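Iron-regulated outer membrane protein (Neisseria meningitidis, PDB 4B7O) transports iron across the outer membrane as a TonB-dependent plugged beta-barrel, possibly with a siderophore. Local coordinates at residues Y125-I130 against A507-R512; G161-A166 against E535-T540; R468-T473 against T478-N483. One frame throughout, in Å; residues are numbered along the deposited sequence.

Interaction 1. Residues Y125-I130 against A507-R512; sequences YSDSQI and ASRSPR
Asp127 meets Arg509 through its CB and Arg512 through OD2 where a loop of the plug comes up against the end of a strand in the surrounding beta-barrel, the two-part fold of TonB-dependent transporters. The segment 507-512 leaves strand 498-509 after Arg509; Arg509 reaches out from the strand end, and Arg512 from the loop that follows. The close part of the contact is short and largely carbon-mediated: Asp127 OD2 lies 3.2 Å from Arg512 CD, and Asp127 CB lies 3.5 Å from Arg509 NH2. With its CG set between the backbone N and carbonyl carbon (chi1 70°), Asp127 turns its carboxylate to the barrel residues. The charges meet less directly. Asp127 OD2 stands over one face of the Arg509 guanidinium, toward the rim and 4.4 Å from Arg509 NH2; the Arg512 guanidinium runs nearly parallel to the carboxylate, the planes 5° apart, yet no N-H of either arginine points at this oxygen. Electrostatic attraction therefore probably supplements the packing without a direct salt bridge here. The stronger bonds go to residues beyond the two segments: Asp127 pairs with Lys442 and also accepts from Gln387, Arg509 pairs with Asp118 of the plug, and Arg512 pairs with Glu535. The buried carboxylate and the Arg509 end are thus held in a polar network. Looser packing begins around this pair of arginines: Ser510 O stays 4.1 Å from Asp127 OD2, and Arg512 is partly exposed. Arg512 nevertheless folds back on its own segment, where NH1 makes a weak hydrogen bond to Ser510 O. A bend at chi2 (-59°) helps return its guanidinium to Arg509, whose CG sits 3.8 Å above the centre of that flat group.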
# COMPACT_ATOMS: atom_id res chain seq x y z
N TYR A 125 -4.32 -7.04 -6.39
CA TYR A 125 -3.22 -6.84 -5.50
C TYR A 125 -2.61 -8.20 -5.21
O TYR A 125 -3.25 -9.24 -5.26
CB TYR A 125 -3.75 -6.22 -4.18
CG TYR A 125 -4.96 -6.97 -3.56
CD1 TYR A 125 -6.26 -6.67 -3.93
CD2 TYR A 125 -4.79 -7.96 -2.62
CE1 TYR A 125 -7.36 -7.35 -3.40
CE2 TYR A 125 -5.87 -8.63 -2.06
CZ TYR A 125 -7.15 -8.31 -2.47
OH TYR A 125 -8.22 -8.96 -1.92
N SER A 126 -1.38 -8.18 -4.77
CA SER A 126 -0.60 -9.37 -4.61
C SER A 126 0.04 -9.18 -3.26
O SER A 126 0.18 -8.06 -2.82
CB SER A 126 0.50 -9.34 -5.69
OG SER A 126 1.60 -10.11 -5.32
N ASP A 127 0.43 -10.25 -2.61
CA ASP A 127 0.97 -10.09 -1.30
C ASP A 127 2.40 -10.55 -1.20
O ASP A 127 3.03 -10.46 -0.14
CB ASP A 127 0.04 -10.74 -0.26
CG ASP A 127 0.02 -12.25 -0.33
OD1 ASP A 127 0.32 -12.81 -1.40
OD2 ASP A 127 -0.32 -12.86 0.71
N SER A 128 2.94 -10.99 -2.33
CA SER A 128 4.36 -11.37 -2.36
C SER A 128 5.26 -10.16 -2.56
O SER A 128 4.80 -9.07 -2.92
CB SER A 128 4.64 -12.45 -3.40
OG SER A 128 3.70 -13.52 -3.22
N GLN A 129 6.53 -10.32 -2.24
CA GLN A 129 7.45 -9.23 -2.43
C GLN A 129 8.71 -9.65 -3.21
O GLN A 129 9.01 -10.83 -3.33
CB GLN A 129 7.83 -8.72 -1.07
CG GLN A 129 8.76 -9.64 -0.34
CD GLN A 129 9.13 -9.08 0.99
OE1 GLN A 129 9.19 -7.87 1.18
NE2 GLN A 129 9.33 -9.95 1.95
N ILE A 130 9.43 -8.66 -3.73
CA ILE A 130 10.79 -8.80 -4.25
C ILE A 130 11.91 -9.12 -3.20
O ILE A 130 12.59 -10.09 -3.35
CB ILE A 130 11.15 -7.57 -5.12
CG1 ILE A 130 10.19 -7.54 -6.32
CG2 ILE A 130 12.60 -7.65 -5.61
CD1 ILE A 130 10.16 -6.19 -6.98
N ALA A 507 -10.61 -12.26 10.24
CA ALA A 507 -10.07 -12.43 8.85
C ALA A 507 -8.78 -13.20 8.90
O ALA A 507 -8.04 -13.20 9.92
CB ALA A 507 -9.90 -11.06 8.12
N SER A 508 -8.49 -13.91 7.80
CA SER A 508 -7.23 -14.67 7.74
C SER A 508 -6.37 -14.26 6.56
O SER A 508 -6.88 -13.85 5.53
CB SER A 508 -7.44 -16.18 7.74
OG SER A 508 -8.49 -16.48 6.84
N ARG A 509 -5.07 -14.39 6.74
CA ARG A 509 -4.12 -14.17 5.67
C ARG A 509 -3.18 -15.38 5.59
O ARG A 509 -2.59 -15.77 6.58
CB ARG A 509 -3.32 -12.96 6.01
CG ARG A 509 -2.78 -12.23 4.80
CD ARG A 509 -2.41 -10.83 5.26
NE ARG A 509 -1.46 -10.19 4.37
CZ ARG A 509 -1.82 -9.50 3.32
NH1 ARG A 509 -3.10 -9.34 3.05
NH2 ARG A 509 -0.89 -8.94 2.56
N SER A 510 -3.10 -15.97 4.39
CA SER A 510 -2.16 -17.07 4.07
C SER A 510 -0.72 -16.66 4.08
O SER A 510 -0.38 -15.52 3.79
CB SER A 510 -2.45 -17.57 2.65
OG SER A 510 -2.49 -16.50 1.70
N PRO A 511 0.18 -17.60 4.41
CA PRO A 511 1.62 -17.30 4.53
C PRO A 511 2.09 -16.68 3.25
O PRO A 511 1.63 -17.08 2.19
CB PRO A 511 2.25 -18.68 4.64
CG PRO A 511 1.15 -19.65 4.90
CD PRO A 511 -0.15 -18.95 4.92
N ARG A 512 2.96 -15.69 3.33
CA ARG A 512 3.54 -15.13 2.10
C ARG A 512 4.67 -16.01 1.59
O ARG A 512 5.44 -16.56 2.38
CB ARG A 512 4.07 -13.73 2.30
CG ARG A 512 3.32 -12.93 3.36
CD ARG A 512 1.83 -12.72 3.13
NE ARG A 512 1.35 -11.88 4.26
CZ ARG A 512 1.04 -12.32 5.49
NH1 ARG A 512 1.02 -13.62 5.81
NH2 ARG A 512 0.70 -11.43 6.42

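Interaction 2. Residues G161-A166 against E535-T540; sequences GATNGA and ERARNT
Thr163 and Ala537 meet through bare carbon, an unusually sparse junction between a plug loop and the barrel wall: no hydrogen bond or charge pair crosses between the segments. Ala537 CB lies 3.8 Å from both Thr163 CB and Thr163 CG2, so the alanine methyl sits against the side of the threonine CB-CG2 bond. The hydroxyl takes no share in this touch. Thr163 OG1 occupies the place between the backbone N and the carbonyl carbon (chi1 46°), leaving the methyl branch beside the backbone N and turned to the strand. The same Thr163 CG2 also comes to 4.3 Å from Glu535 O, a looser approach to the wall. The backbones come near at the same point, with Thr163 CA and Ala537 CA 5.6 Å apart. What presents Thr163 is an inverse gamma turn centred on Ala162, closed by Thr163 N to Gly161 O at 2.7 Å. The same Gly161 carbonyl also accepts from Arg509 NH1, tying the turn to the barrel by a polar bond. Glu535 contributes mainly as a flank; its carboxylate is engaged by Arg512 and by the backbone N of Leu566. Around this buried spot, strand 535-547 is bordered by strands 498-509 and 551-567: Arg509 packs on Thr163 from the former, while Ile562 of the latter touches both Ala537 and Asn164.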
# COMPACT_ATOMS: atom_id res chain seq x y z
N GLY A 161 -7.24 -11.93 2.57
CA GLY A 161 -6.17 -11.41 3.44
C GLY A 161 -6.44 -10.10 4.17
O GLY A 161 -5.51 -9.39 4.55
N ALA A 162 -7.70 -9.78 4.39
CA ALA A 162 -8.02 -8.46 4.92
C ALA A 162 -7.84 -8.38 6.38
O ALA A 162 -8.82 -8.15 7.05
CB ALA A 162 -9.45 -8.12 4.58
N THR A 163 -6.60 -8.57 6.88
CA THR A 163 -6.34 -8.68 8.33
C THR A 163 -6.07 -7.35 8.94
O THR A 163 -6.39 -7.12 10.09
CB THR A 163 -5.12 -9.57 8.71
OG1 THR A 163 -3.96 -9.26 7.91
CG2 THR A 163 -5.46 -10.99 8.57
N ASN A 164 -5.37 -6.52 8.20
CA ASN A 164 -5.12 -5.15 8.58
C ASN A 164 -5.62 -4.40 7.39
O ASN A 164 -6.27 -4.96 6.52
CB ASN A 164 -3.65 -4.92 8.81
CG ASN A 164 -3.18 -5.51 10.12
OD1 ASN A 164 -3.64 -5.11 11.21
ND2 ASN A 164 -2.27 -6.48 10.05
N GLY A 165 -5.41 -3.12 7.30
CA GLY A 165 -6.10 -2.51 6.16
C GLY A 165 -5.49 -2.63 4.76
O GLY A 165 -4.71 -3.56 4.43
N ALA A 166 -5.89 -1.68 3.93
CA ALA A 166 -5.44 -1.65 2.61
C ALA A 166 -5.48 -0.19 2.14
O ALA A 166 -6.39 0.53 2.51
CB ALA A 166 -6.35 -2.53 1.77
N GLU A 535 -2.56 -16.80 9.25
CA GLU A 535 -2.61 -15.81 10.32
C GLU A 535 -4.04 -15.41 10.49
O GLU A 535 -4.72 -15.07 9.51
CB GLU A 535 -1.85 -14.57 9.89
CG GLU A 535 -0.38 -14.64 10.19
CD GLU A 535 0.40 -13.48 9.59
OE1 GLU A 535 -0.19 -12.74 8.73
OE2 GLU A 535 1.58 -13.27 9.99
N ARG A 536 -4.50 -15.39 11.73
CA ARG A 536 -5.95 -15.11 11.98
C ARG A 536 -6.16 -13.88 12.86
O ARG A 536 -5.68 -13.80 13.99
CB ARG A 536 -6.68 -16.35 12.52
CG ARG A 536 -8.18 -16.24 12.38
CD ARG A 536 -8.81 -17.58 12.19
NE ARG A 536 -10.27 -17.50 12.07
CZ ARG A 536 -11.09 -17.58 13.13
NH1 ARG A 536 -10.57 -17.70 14.36
NH2 ARG A 536 -12.41 -17.53 12.93
N ALA A 537 -6.80 -12.87 12.29
CA ALA A 537 -6.94 -11.62 13.02
C ALA A 537 -8.34 -11.57 13.60
O ALA A 537 -9.32 -11.99 12.94
CB ALA A 537 -6.73 -10.43 12.07
N ARG A 538 -8.44 -11.05 14.82
CA ARG A 538 -9.73 -10.62 15.33
C ARG A 538 -9.66 -9.13 15.60
O ARG A 538 -8.88 -8.72 16.42
CB ARG A 538 -10.09 -11.39 16.61
CG ARG A 538 -11.55 -11.24 17.01
CD ARG A 538 -11.86 -11.94 18.35
NE ARG A 538 -10.99 -11.56 19.48
CZ ARG A 538 -11.32 -11.74 20.77
NH1 ARG A 538 -12.51 -12.26 21.07
NH2 ARG A 538 -10.49 -11.41 21.76
N ASN A 539 -10.46 -8.33 14.90
CA ASN A 539 -10.39 -6.89 15.03
C ASN A 539 -11.68 -6.33 15.63
O ASN A 539 -12.75 -6.46 15.08
CB ASN A 539 -10.09 -6.24 13.66
CG ASN A 539 -9.76 -4.76 13.74
OD1 ASN A 539 -8.71 -4.38 14.20
ND2 ASN A 539 -10.68 -3.90 13.29
N THR A 540 -11.57 -5.64 16.76
CA THR A 540 -12.74 -4.96 17.27
C THR A 540 -12.54 -3.49 17.40
O THR A 540 -11.51 -3.03 17.90
CB THR A 540 -13.32 -5.65 18.51
OG1 THR A 540 -13.78 -4.68 19.46
CG2 THR A 540 -12.35 -6.51 19.13

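Interaction 3. Residues R468-T473 against T478-N483; sequences RFKVKT and TVSSSN
Phe469 lays its ring over the backbone of the opposite strand, with Ser481 N 4.1 Å above the ring plane and near its centre. Its CG lies between the backbone N and carbonyl carbon (chi1 82°), which tips the ring across the pair and brings Phe469 CE2 to 3.5 Å from Ser481 CB. Beneath it, Phe469 N donates to Ser481 O at 3.1 Å, and the return bond, Ser481 N to Phe469 O, is weak. A straighter bond follows from Val471 N to Val479 O, 2.9 Å and 172°. The face carrying Phe469, Val471, Val479 and Ser481 is met by Ser510 and Pro511 and by Ile528 of strand 525-528. The other face carries Arg468, Lys470, Ser480 and Ser482. There Arg468 bends over the neighbouring strand, its NH2 3.6 Å from Ser480 CB, while Ser482 OG stands at the guanidinium edge. Lys470 passes obliquely across Thr478, its CD against Thr478 CG2 and its CG 3.1 Å from Ser480 OG, before the exposed chain leads away. Segments 468-472 and 478-483 run antiparallel, at 169° between directions, as neighbouring strands of a beta hairpin in the wall of a TonB-dependent transporter barrel.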
# COMPACT_ATOMS: atom_id res chain seq x y z
N ARG A 468 -9.61 -20.32 1.83
CA ARG A 468 -8.78 -21.52 1.61
C ARG A 468 -7.46 -21.15 0.91
O ARG A 468 -7.48 -20.49 -0.15
CB ARG A 468 -9.55 -22.54 0.77
CG ARG A 468 -8.78 -23.83 0.53
CD ARG A 468 -9.65 -25.09 0.53
NE ARG A 468 -8.83 -26.28 0.26
CZ ARG A 468 -8.22 -27.03 1.18
NH1 ARG A 468 -8.34 -26.76 2.48
NH2 ARG A 468 -7.47 -28.08 0.81
N PHE A 469 -6.34 -21.57 1.47
CA PHE A 469 -5.11 -21.45 0.71
C PHE A 469 -4.38 -22.75 0.33
O PHE A 469 -4.53 -23.79 0.99
CB PHE A 469 -4.17 -20.48 1.39
CG PHE A 469 -3.39 -21.06 2.51
CD1 PHE A 469 -2.20 -21.76 2.25
CD2 PHE A 469 -3.78 -20.86 3.83
CE1 PHE A 469 -1.43 -22.28 3.27
CE2 PHE A 469 -3.00 -21.37 4.87
CZ PHE A 469 -1.84 -22.08 4.59
N LYS A 470 -3.55 -22.67 -0.73
CA LYS A 470 -2.61 -23.79 -1.09
C LYS A 470 -1.25 -23.20 -1.43
O LYS A 470 -1.13 -22.38 -2.32
CB LYS A 470 -3.12 -24.59 -2.29
CG LYS A 470 -2.59 -26.04 -2.29
CD LYS A 470 -1.97 -26.60 -3.58
CE LYS A 470 -3.00 -26.97 -4.64
NZ LYS A 470 -3.26 -25.81 -5.58
N VAL A 471 -0.24 -23.58 -0.70
CA VAL A 471 1.05 -23.01 -0.95
C VAL A 471 2.03 -24.07 -1.46
O VAL A 471 2.25 -25.10 -0.79
CB VAL A 471 1.62 -22.41 0.35
CG1 VAL A 471 3.10 -22.33 0.28
CG2 VAL A 471 1.05 -21.02 0.55
N LYS A 472 2.65 -23.80 -2.61
CA LYS A 472 3.65 -24.71 -3.16
C LYS A 472 4.99 -24.02 -3.13
O LYS A 472 5.25 -23.11 -3.92
CB LYS A 472 3.24 -25.14 -4.57
CG LYS A 472 3.93 -26.41 -5.09
CD LYS A 472 4.76 -26.11 -6.34
CE LYS A 472 6.20 -25.79 -5.91
NZ LYS A 472 7.09 -25.20 -6.95
N THR A 473 5.82 -24.42 -2.18
CA THR A 473 7.13 -23.83 -2.03
C THR A 473 8.00 -24.28 -3.19
O THR A 473 7.56 -25.04 -4.05
CB THR A 473 7.80 -24.32 -0.75
OG1 THR A 473 7.15 -25.53 -0.31
CG2 THR A 473 7.76 -23.23 0.35
N THR A 478 3.83 -29.00 -0.86
CA THR A 478 2.54 -28.34 -0.73
C THR A 478 2.05 -28.31 0.70
O THR A 478 2.60 -29.00 1.55
CB THR A 478 1.53 -29.01 -1.61
OG1 THR A 478 1.92 -28.72 -2.95
CG2 THR A 478 0.18 -28.44 -1.42
N VAL A 479 1.07 -27.46 0.97
CA VAL A 479 0.42 -27.40 2.29
C VAL A 479 -0.73 -26.46 2.14
O VAL A 479 -0.54 -25.36 1.58
CB VAL A 479 1.29 -26.78 3.37
CG1 VAL A 479 0.43 -26.52 4.60
CG2 VAL A 479 2.49 -27.68 3.67
N SER A 480 -1.89 -26.92 2.60
CA SER A 480 -3.14 -26.18 2.61
C SER A 480 -3.72 -25.90 4.01
O SER A 480 -3.24 -26.40 5.05
CB SER A 480 -4.21 -26.88 1.79
OG SER A 480 -3.83 -27.00 0.44
N SER A 481 -4.77 -25.09 4.03
CA SER A 481 -5.56 -24.86 5.24
C SER A 481 -6.76 -24.14 4.77
O SER A 481 -6.80 -23.70 3.61
CB SER A 481 -4.82 -24.00 6.25
OG SER A 481 -5.05 -24.48 7.57
N SER A 482 -7.75 -24.05 5.64
CA SER A 482 -8.88 -23.20 5.37
C SER A 482 -9.34 -22.71 6.72
O SER A 482 -8.95 -23.27 7.74
CB SER A 482 -9.97 -23.96 4.63
OG SER A 482 -10.27 -25.15 5.31
N ASN A 483 -10.12 -21.64 6.73
CA ASN A 483 -10.66 -21.09 7.97
C ASN A 483 -12.05 -20.53 7.65
O ASN A 483 -12.33 -20.14 6.51
CB ASN A 483 -9.80 -19.95 8.54
CG ASN A 483 -8.35 -20.31 8.79
OD1 ASN A 483 -7.62 -20.72 7.89
ND2 ASN A 483 -7.89 -20.08 10.02

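Interactions 1 and 2 are buried and join plug loops to the barrel; interaction 3 is partly buried and lies wholly within the barrel wall. Their chemistry follows: charges and guanidinium packing in interaction 1, bare methyl contact in interaction 2, backbone hydrogen bonds and a ring over a strand in interaction 3. Interactions 1 and 2 use the adjoining strands 498-509 and 535-547, probably hydrogen-bonded between Ala507 O and Ala537 N, 2.7 Å apart. Interaction 3 meets interaction 1 through Pro511 CD, 3.6 Å from Phe469 CZ, and interaction 2 at a single place, where Arg536 CD packs on Asn483 ND2.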